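Local structure of leucyl-trna synthetase (Plasmodium knowlesi, 5FOF) at residues Y102-L114 with I132-L146. The protein attaches leucine to its cognate tRNA, and the fragment here is the editing domain, which probably hydrolyses the ester bond of mischarged aminoacyl-tRNA. Sequence-based numbering, arbitrary orientation.
Sequences YYYVTLGFNKQRL and IDSCENVYICSENSL
The Tyr-139 hydroxyl points at Phe-109 O, at the ring edge, probably as donor, while Asn-137 ND2 donates both to that hydroxyl and to Asn-110 OD1; the modelled Tyr-139 to Phe-109 separation is doubtfully short. Asn-137 ND2 reaches Tyr-139 OH at 3.0 Å, close to its own amide plane, and Asn-110 OD1 at 3.0 Å, with the two amide planes 79° apart. Together the two bonds probably limit the rotation of the Asn-137 amide, although Asn-110 OD1 lies tilted from its plane. Gly-108 has no side chain where the Tyr-139 ring passes, CD2 lying 3.8 Å from Gly-108 CA.

Beyond this corner, strands 102-108 and 137-141 pair antiparallel. Thr-106 N reaches Tyr-139 O at 2.8 Å and 171°, while Tyr-104 and Cys-141 exchange bonds both ways. On one face Val-105 CG1 presses on Val-138 CG1 at 3.5 Å, and Leu-107 CD2 meets Val-138 CG2. The other face receives helix 143-151: the Leu-146 side chain crosses that of Tyr-104 at about a right angle, Leu-146 CD1 touching Tyr-104 CB at 3.9 Å. The extended Glu-143 chain, CG anti to the backbone N (chi1 -170°), lies beside Tyr-104 and points the same way, with CG over one ring face and CB 3.6 Å from Tyr-104 CE1. Cys-135 SG lies obliquely 4.4 Å from the Phe-109 ring centroid.

With strand 76-83 parallel to 137-141 and strand 170-175 beyond 102-108, this is an antiparallel pair within the mixed beta sheet of a leucyl-tRNA synthetase editing domain.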
ATOM      1  N   TYR A 102       3.905  -3.214  13.804  1.00 48.98           N
ATOM      2  CA  TYR A 102       4.981  -3.927  13.106  1.00 52.03           C
ATOM      3  C   TYR A 102       4.599  -4.367  11.685  1.00 50.33           C
ATOM      4  O   TYR A 102       3.471  -4.791  11.425  1.00 48.11           O
ATOM      5  CB  TYR A 102       5.441  -5.161  13.915  1.00 58.76           C
ATOM      6  CG  TYR A 102       6.296  -4.803  15.115  1.00 65.61           C
ATOM      7  CD1 TYR A 102       7.653  -4.478  14.961  1.00 68.49           C
ATOM      8  CD2 TYR A 102       5.752  -4.766  16.405  1.00 68.12           C
ATOM      9  CE1 TYR A 102       8.442  -4.139  16.053  1.00 70.25           C
ATOM     10  CE2 TYR A 102       6.532  -4.423  17.503  1.00 72.14           C
ATOM     11  CZ  TYR A 102       7.874  -4.111  17.323  1.00 75.07           C
ATOM     12  OH  TYR A 102       8.643  -3.772  18.408  1.00 79.85           O
ATOM     13  N   TYR A 103       5.573  -4.250  10.780  1.00 48.44           N
ATOM     14  CA  TYR A 103       5.483  -4.717   9.401  1.00 43.82           C
ATOM     15  C   TYR A 103       6.567  -5.746   9.183  1.00 42.10           C
ATOM     16  O   TYR A 103       7.551  -5.731   9.899  1.00 42.31           O
ATOM     17  CB  TYR A 103       5.630  -3.541   8.432  1.00 40.59           C
ATOM     18  CG  TYR A 103       4.410  -2.649   8.461  1.00 39.62           C
ATOM     19  CD1 TYR A 103       4.306  -1.630   9.381  1.00 36.91           C
ATOM     20  CD2 TYR A 103       3.336  -2.869   7.593  1.00 37.48           C
ATOM     21  CE1 TYR A 103       3.188  -0.834   9.434  1.00 37.28           C
ATOM     22  CE2 TYR A 103       2.213  -2.076   7.635  1.00 36.94           C
ATOM     23  CZ  TYR A 103       2.137  -1.068   8.571  1.00 38.38           C
ATOM     24  OH  TYR A 103       1.030  -0.253   8.633  1.00 39.49           O
ATOM     25  N   TYR A 104       6.379  -6.628   8.197  1.00 41.87           N
ATOM     26  CA  TYR A 104       7.236  -7.799   8.001  1.00 43.21           C
ATOM     27  C   TYR A 104       7.855  -7.759   6.611  1.00 45.45           C
ATOM     28  O   TYR A 104       7.182  -7.428   5.633  1.00 52.16           O
ATOM     29  CB  TYR A 104       6.425  -9.087   8.213  1.00 44.23           C
ATOM     30  CG  TYR A 104       6.098  -9.339   9.672  1.00 47.17           C
ATOM     31  CD1 TYR A 104       5.123  -8.584  10.336  1.00 46.06           C
ATOM     32  CD2 TYR A 104       6.787 -10.308  10.406  1.00 48.83           C
ATOM     33  CE1 TYR A 104       4.848  -8.790  11.678  1.00 46.89           C
ATOM     34  CE2 TYR A 104       6.507 -10.532  11.746  1.00 50.25           C
ATOM     35  CZ  TYR A 104       5.533  -9.774  12.377  1.00 51.64           C
ATOM     36  OH  TYR A 104       5.252  -9.993  13.716  1.00 58.36           O
ATOM     37  N   VAL A 105       9.134  -8.099   6.527  1.00 43.87           N
ATOM     38  CA  VAL A 105       9.901  -7.977   5.296  1.00 43.86           C
ATOM     39  C   VAL A 105      10.252  -9.376   4.845  1.00 42.81           C
ATOM     40  O   VAL A 105      10.835 -10.152   5.606  1.00 45.62           O
ATOM     41  CB  VAL A 105      11.162  -7.129   5.523  1.00 44.76           C
ATOM     42  CG1 VAL A 105      11.985  -7.009   4.255  1.00 44.96           C
ATOM     43  CG2 VAL A 105      10.757  -5.747   6.016  1.00 47.31           C
ATOM     44  N   THR A 106       9.881  -9.708   3.618  1.00 41.15           N
ATOM     45  CA  THR A 106      10.044 -11.074   3.109  1.00 41.49           C
ATOM     46  C   THR A 106      10.488 -11.023   1.659  1.00 39.43           C
ATOM     47  O   THR A 106      10.707  -9.955   1.109  1.00 42.02           O
ATOM     48  CB  THR A 106       8.739 -11.916   3.307  1.00 44.10           C
ATOM     49  OG1 THR A 106       8.949 -13.283   2.914  1.00 48.06           O
ATOM     50  CG2 THR A 106       7.555 -11.348   2.527  1.00 43.60           C
ATOM     51  N   LEU A 107      10.657 -12.187   1.063  1.00 40.61           N
ATOM     52  CA  LEU A 107      10.979 -12.313  -0.343  1.00 43.56           C
ATOM     53  C   LEU A 107       9.803 -12.963  -1.050  1.00 45.17           C
ATOM     54  O   LEU A 107       9.209 -13.897  -0.530  1.00 45.05           O
ATOM     55  CB  LEU A 107      12.205 -13.196  -0.500  1.00 44.60           C
ATOM     56  CG  LEU A 107      13.507 -12.603   0.025  1.00 47.48           C
ATOM     57  CD1 LEU A 107      14.574 -13.673   0.148  1.00 48.19           C
ATOM     58  CD2 LEU A 107      13.988 -11.494  -0.896  1.00 50.49           C
ATOM     59  N   GLY A 108       9.473 -12.472  -2.239  1.00 48.75           N
ATOM     60  CA  GLY A 108       8.409 -13.057  -3.057  1.00 46.87           C
ATOM     61  C   GLY A 108       8.631 -12.879  -4.539  1.00 46.03           C
ATOM     62  O   GLY A 108       9.678 -12.386  -4.976  1.00 44.45           O
ATOM     63  N   PHE A 109       7.611 -13.246  -5.308  1.00 49.88           N
ATOM     64  CA  PHE A 109       7.713 -13.354  -6.762  1.00 49.94           C
ATOM     65  C   PHE A 109       7.180 -12.098  -7.419  1.00 52.50           C
ATOM     66  O   PHE A 109       6.393 -11.370  -6.800  1.00 50.08           O
ATOM     67  CB  PHE A 109       6.928 -14.563  -7.222  1.00 50.27           C
ATOM     68  CG  PHE A 109       7.267 -15.826  -6.473  1.00 49.16           C
ATOM     69  CD1 PHE A 109       8.519 -16.399  -6.588  1.00 52.55           C
ATOM     70  CD2 PHE A 109       6.337 -16.437  -5.670  1.00 50.36           C
ATOM     71  CE1 PHE A 109       8.830 -17.570  -5.918  1.00 53.98           C
ATOM     72  CE2 PHE A 109       6.635 -17.607  -4.981  1.00 53.71           C
ATOM     73  CZ  PHE A 109       7.883 -18.176  -5.110  1.00 55.96           C
ATOM     74  N   ASN A 110       7.618 -11.850  -8.660  1.00 53.70           N
ATOM     75  CA  ASN A 110       7.180 -10.674  -9.445  1.00 57.61           C
ATOM     76  C   ASN A 110       5.757 -10.826 -10.016  1.00 59.89           C
ATOM     77  O   ASN A 110       4.999  -9.850 -10.097  1.00 59.68           O
ATOM     78  CB  ASN A 110       8.162 -10.383 -10.590  1.00 58.87           C
ATOM     79  CG  ASN A 110       8.133  -8.930 -11.030  1.00 62.15           C
ATOM     80  OD1 ASN A 110       8.485  -8.038 -10.257  1.00 68.55           O
ATOM     81  ND2 ASN A 110       7.717  -8.678 -12.273  1.00 62.75           N
ATOM     82  N   LYS A 111       5.437 -12.057 -10.418  1.00 60.50           N
ATOM     83  CA  LYS A 111       4.119 -12.488 -10.883  1.00 64.03           C
ATOM     84  C   LYS A 111       3.689 -13.661  -9.992  1.00 59.80           C
ATOM     85  O   LYS A 111       4.547 -14.359  -9.474  1.00 55.38           O
ATOM     86  CB  LYS A 111       4.270 -12.953 -12.342  1.00 73.42           C
ATOM     87  CG  LYS A 111       2.983 -13.325 -13.074  1.00 84.96           C
ATOM     88  CD  LYS A 111       3.229 -14.307 -14.227  1.00 91.68           C
ATOM     89  CE  LYS A 111       1.958 -15.086 -14.576  1.00 94.82           C
ATOM     90  NZ  LYS A 111       2.209 -16.269 -15.453  1.00 94.93           N
ATOM     91  N   GLN A 112       2.382 -13.877  -9.808  1.00 60.89           N
ATOM     92  CA  GLN A 112       1.868 -14.995  -8.988  1.00 63.74           C
ATOM     93  C   GLN A 112       2.267 -16.348  -9.582  1.00 65.41           C
ATOM     94  O   GLN A 112       2.029 -16.606 -10.761  1.00 70.70           O
ATOM     95  CB  GLN A 112       0.336 -14.939  -8.850  1.00 69.86           C
ATOM     96  CG  GLN A 112      -0.183 -13.738  -8.067  1.00 75.76           C
ATOM     97  CD  GLN A 112      -1.710 -13.672  -7.927  1.00 80.79           C
ATOM     98  OE1 GLN A 112      -2.368 -14.674  -7.626  1.00 78.73           O
ATOM     99  NE2 GLN A 112      -2.279 -12.477  -8.133  1.00 80.84           N
ATOM    100  N   ARG A 113       2.882 -17.198  -8.765  1.00 64.68           N
ATOM    101  CA  ARG A 113       3.373 -18.502  -9.197  1.00 65.95           C
ATOM    102  C   ARG A 113       2.445 -19.546  -8.616  1.00 66.79           C
ATOM    103  O   ARG A 113       2.385 -19.712  -7.408  1.00 68.64           O
ATOM    104  CB  ARG A 113       4.818 -18.736  -8.733  1.00 68.34           C
ATOM    105  CG  ARG A 113       5.858 -17.954  -9.541  1.00 70.35           C
ATOM    106  CD  ARG A 113       7.291 -18.391  -9.265  1.00 70.87           C
ATOM    107  NE  ARG A 113       7.470 -19.833  -9.444  1.00 71.88           N
ATOM    108  CZ  ARG A 113       8.590 -20.508  -9.179  1.00 66.15           C
ATOM    109  NH1 ARG A 113       9.689 -19.888  -8.739  1.00 63.49           N
ATOM    110  NH2 ARG A 113       8.610 -21.824  -9.373  1.00 63.35           N
ATOM    111  N   LEU A 114       1.725 -20.249  -9.484  1.00 70.66           N
ATOM    112  CA  LEU A 114       0.614 -21.095  -9.080  1.00 74.00           C
ATOM    113  C   LEU A 114       0.991 -22.581  -9.133  1.00 73.47           C
ATOM    114  O   LEU A 114       0.321 -23.371  -9.798  1.00 79.50           O
ATOM    115  CB  LEU A 114      -0.607 -20.786  -9.964  1.00 76.48           C
ATOM    116  CG  LEU A 114      -1.041 -19.307 -10.003  1.00 79.36           C
ATOM    117  CD1 LEU A 114      -1.997 -19.043 -11.163  1.00 79.17           C
ATOM    118  CD2 LEU A 114      -1.661 -18.886  -8.672  1.00 77.06           C
ATOM    119  N   ILE A 132      16.047 -17.331  -2.002  1.00 66.46           N
ATOM    120  CA  ILE A 132      16.966 -16.242  -2.344  1.00 70.11           C
ATOM    121  C   ILE A 132      17.292 -16.198  -3.845  1.00 70.41           C
ATOM    122  O   ILE A 132      17.442 -15.105  -4.400  1.00 66.78           O
ATOM    123  CB  ILE A 132      18.232 -16.255  -1.444  1.00 71.01           C
ATOM    124  CG1 ILE A 132      17.817 -15.845  -0.023  1.00 72.75           C
ATOM    125  CG2 ILE A 132      19.312 -15.300  -1.964  1.00 70.25           C
ATOM    126  CD1 ILE A 132      18.902 -15.939   1.028  1.00 74.73           C
ATOM    127  N   ASP A 133      17.367 -17.359  -4.501  1.00 71.99           N
ATOM    128  CA  ASP A 133      17.531 -17.392  -5.967  1.00 79.44           C
ATOM    129  C   ASP A 133      16.284 -16.881  -6.687  1.00 75.34           C
ATOM    130  O   ASP A 133      16.343 -15.883  -7.402  1.00 72.58           O
ATOM    131  CB  ASP A 133      17.870 -18.806  -6.489  1.00 82.08           C
ATOM    132  CG  ASP A 133      19.322 -19.196  -6.257  1.00 85.95           C
ATOM    133  OD1 ASP A 133      20.174 -18.309  -6.014  1.00 89.26           O
ATOM    134  OD2 ASP A 133      19.614 -20.407  -6.322  1.00 90.55           O
ATOM    135  N   SER A 134      15.161 -17.559  -6.472  1.00 73.72           N
ATOM    136  CA  SER A 134      13.962 -17.363  -7.296  1.00 72.77           C
ATOM    137  C   SER A 134      13.155 -16.073  -7.057  1.00 69.86           C
ATOM    138  O   SER A 134      12.256 -15.768  -7.849  1.00 75.31           O
ATOM    139  CB  SER A 134      13.043 -18.586  -7.163  1.00 74.79           C
ATOM    140  OG  SER A 134      12.885 -18.964  -5.807  1.00 79.60           O
ATOM    141  N   CYS A 135      13.451 -15.327  -5.990  1.00 60.61           N
ATOM    142  CA  CYS A 135      12.657 -14.149  -5.636  1.00 55.12           C
ATOM    143  C   CYS A 135      13.440 -12.898  -5.939  1.00 53.11           C
ATOM    144  O   CYS A 135      14.446 -12.629  -5.273  1.00 52.19           O
ATOM    145  CB  CYS A 135      12.274 -14.173  -4.156  1.00 52.70           C
ATOM    146  SG  CYS A 135      11.163 -15.522  -3.725  1.00 54.16           S
ATOM    147  N   GLU A 136      12.967 -12.131  -6.921  1.00 50.75           N
ATOM    148  CA  GLU A 136      13.615 -10.886  -7.330  1.00 53.84           C
ATOM    149  C   GLU A 136      13.128  -9.679  -6.542  1.00 51.18           C
ATOM    150  O   GLU A 136      13.677  -8.600  -6.697  1.00 48.10           O
ATOM    151  CB  GLU A 136      13.458 -10.650  -8.850  1.00 60.99           C
ATOM    152  CG  GLU A 136      14.474 -11.415  -9.728  1.00 66.98           C
ATOM    153  CD  GLU A 136      15.916 -10.846  -9.695  1.00 71.65           C
ATOM    154  OE1 GLU A 136      16.203  -9.886 -10.461  1.00 70.88           O
ATOM    155  OE2 GLU A 136      16.778 -11.378  -8.929  1.00 69.97           O
ATOM    156  N   ASN A 137      12.119  -9.867  -5.690  1.00 49.83           N
ATOM    157  CA  ASN A 137      11.447  -8.774  -5.015  1.00 49.75           C
ATOM    158  C   ASN A 137      11.468  -8.966  -3.508  1.00 46.93           C
ATOM    159  O   ASN A 137      11.209 -10.066  -3.024  1.00 45.47           O
ATOM    160  CB  ASN A 137       9.990  -8.696  -5.483  1.00 52.82           C
ATOM    161  CG  ASN A 137       9.841  -8.084  -6.867  1.00 56.60           C
ATOM    162  OD1 ASN A 137      10.822  -7.795  -7.548  1.00 61.67           O
ATOM    163  ND2 ASN A 137       8.594  -7.871  -7.285  1.00 58.92           N
ATOM    164  N   VAL A 138      11.794  -7.896  -2.780  1.00 42.93           N
ATOM    165  CA  VAL A 138      11.686  -7.856  -1.328  1.00 41.64           C
ATOM    166  C   VAL A 138      10.372  -7.171  -1.043  1.00 38.96           C
ATOM    167  O   VAL A 138      10.212  -5.992  -1.373  1.00 40.40           O
ATOM    168  CB  VAL A 138      12.834  -7.044  -0.668  1.00 42.00           C
ATOM    169  CG1 VAL A 138      12.615  -6.916   0.834  1.00 41.58           C
ATOM    170  CG2 VAL A 138      14.175  -7.697  -0.946  1.00 42.40           C
ATOM    171  N   TYR A 139       9.426  -7.898  -0.456  1.00 36.82           N
ATOM    172  CA  TYR A 139       8.128  -7.315  -0.146  1.00 36.25           C
ATOM    173  C   TYR A 139       8.050  -6.944   1.316  1.00 36.64           C
ATOM    174  O   TYR A 139       8.595  -7.637   2.175  1.00 37.02           O
ATOM    175  CB  TYR A 139       6.967  -8.241  -0.499  1.00 35.28           C
ATOM    176  CG  TYR A 139       6.756  -8.454  -1.971  1.00 35.38           C
ATOM    177  CD1 TYR A 139       6.671  -7.380  -2.848  1.00 37.01           C
ATOM    178  CD2 TYR A 139       6.593  -9.733  -2.484  1.00 36.43           C
ATOM    179  CE1 TYR A 139       6.487  -7.577  -4.206  1.00 37.25           C
ATOM    180  CE2 TYR A 139       6.394  -9.939  -3.835  1.00 37.07           C
ATOM    181  CZ  TYR A 139       6.343  -8.862  -4.693  1.00 36.26           C
ATOM    182  OH  TYR A 139       6.154  -9.068  -6.033  1.00 33.59           O
ATOM    183  N   ILE A 140       7.340  -5.850   1.567  1.00 37.84           N
ATOM    184  CA  ILE A 140       7.042  -5.360   2.895  1.00 39.34           C
ATOM    185  C   ILE A 140       5.516  -5.332   3.031  1.00 41.81           C
ATOM    186  O   ILE A 140       4.823  -4.733   2.195  1.00 42.50           O
ATOM    187  CB  ILE A 140       7.630  -3.945   3.103  1.00 37.97           C
ATOM    188  CG1 ILE A 140       9.116  -3.946   2.740  1.00 37.94           C
ATOM    189  CG2 ILE A 140       7.430  -3.471   4.542  1.00 39.47           C
ATOM    190  CD1 ILE A 140       9.854  -2.672   3.066  1.00 39.21           C
ATOM    191  N   CYS A 141       5.006  -5.955   4.094  1.00 41.39           N
ATOM    192  CA  CYS A 141       3.579  -6.041   4.339  1.00 40.76           C
ATOM    193  C   CYS A 141       3.260  -6.503   5.744  1.00 41.23           C
ATOM    194  O   CYS A 141       4.114  -7.069   6.416  1.00 40.86           O
ATOM    195  CB  CYS A 141       2.978  -7.055   3.395  1.00 39.88           C
ATOM    196  SG  CYS A 141       3.701  -8.658   3.652  1.00 40.03           S
ATOM    197  N   SER A 142       2.001  -6.302   6.144  1.00 43.65           N
ATOM    198  CA  SER A 142       1.496  -6.732   7.448  1.00 43.18           C
ATOM    199  C   SER A 142       1.567  -8.228   7.670  1.00 43.80           C
ATOM    200  O   SER A 142       1.621  -9.017   6.716  1.00 40.11           O
ATOM    201  CB  SER A 142       0.045  -6.327   7.633  1.00 44.27           C
ATOM    202  OG  SER A 142      -0.799  -7.035   6.740  1.00 47.43           O
ATOM    203  N   GLU A 143       1.557  -8.598   8.952  1.00 47.13           N
ATOM    204  CA  GLU A 143       1.522  -9.999   9.363  1.00 49.70           C
ATOM    205  C   GLU A 143       0.251 -10.649   8.810  1.00 46.65           C
ATOM    206  O   GLU A 143       0.300 -11.753   8.261  1.00 40.29           O
ATOM    207  CB  GLU A 143       1.561 -10.142  10.891  1.00 50.82           C
ATOM    208  CG  GLU A 143       1.768 -11.582  11.354  1.00 55.92           C
ATOM    209  CD  GLU A 143       1.743 -11.757  12.864  1.00 61.11           C
ATOM    210  OE1 GLU A 143       1.896 -10.750  13.600  1.00 62.62           O
ATOM    211  OE2 GLU A 143       1.587 -12.925  13.311  1.00 62.97           O
ATOM    212  N   ASN A 144      -0.862  -9.929   8.940  1.00 43.92           N
ATOM    213  CA  ASN A 144      -2.159 -10.395   8.467  1.00 44.91           C
ATOM    214  C   ASN A 144      -2.126 -10.971   7.054  1.00 44.33           C
ATOM    215  O   ASN A 144      -2.700 -12.022   6.805  1.00 48.78           O
ATOM    216  CB  ASN A 144      -3.169  -9.255   8.540  1.00 45.16           C
ATOM    217  CG  ASN A 144      -4.565  -9.698   8.171  1.00 47.70           C
ATOM    218  OD1 ASN A 144      -5.089 -10.670   8.736  1.00 48.14           O
ATOM    219  ND2 ASN A 144      -5.183  -8.987   7.239  1.00 46.43           N
ATOM    220  N   SER A 145      -1.414 -10.301   6.151  1.00 44.67           N
ATOM    221  CA  SER A 145      -1.411 -10.655   4.731  1.00 41.57           C
ATOM    222  C   SER A 145      -0.547 -11.828   4.331  1.00 38.02           C
ATOM    223  O   SER A 145      -0.809 -12.456   3.328  1.00 40.12           O
ATOM    224  CB  SER A 145      -0.971  -9.450   3.917  1.00 43.97           C
ATOM    225  OG  SER A 145       0.405  -9.178   4.112  1.00 45.81           O
ATOM    226  N   LEU A 146       0.473 -12.131   5.116  1.00 39.86           N
ATOM    227  CA  LEU A 146       1.543 -13.040   4.707  1.00 40.08           C
ATOM    228  C   LEU A 146       1.064 -14.391   4.232  1.00 39.95           C
ATOM    229  O   LEU A 146       1.385 -14.792   3.120  1.00 39.99           O
ATOM    230  CB  LEU A 146       2.559 -13.238   5.840  1.00 41.91           C
ATOM    231  CG  LEU A 146       3.561 -12.098   6.072  1.00 44.59           C
ATOM    232  CD1 LEU A 146       4.272 -12.298   7.408  1.00 45.99           C
ATOM    233  CD2 LEU A 146       4.573 -11.993   4.935  1.00 43.73           C
TER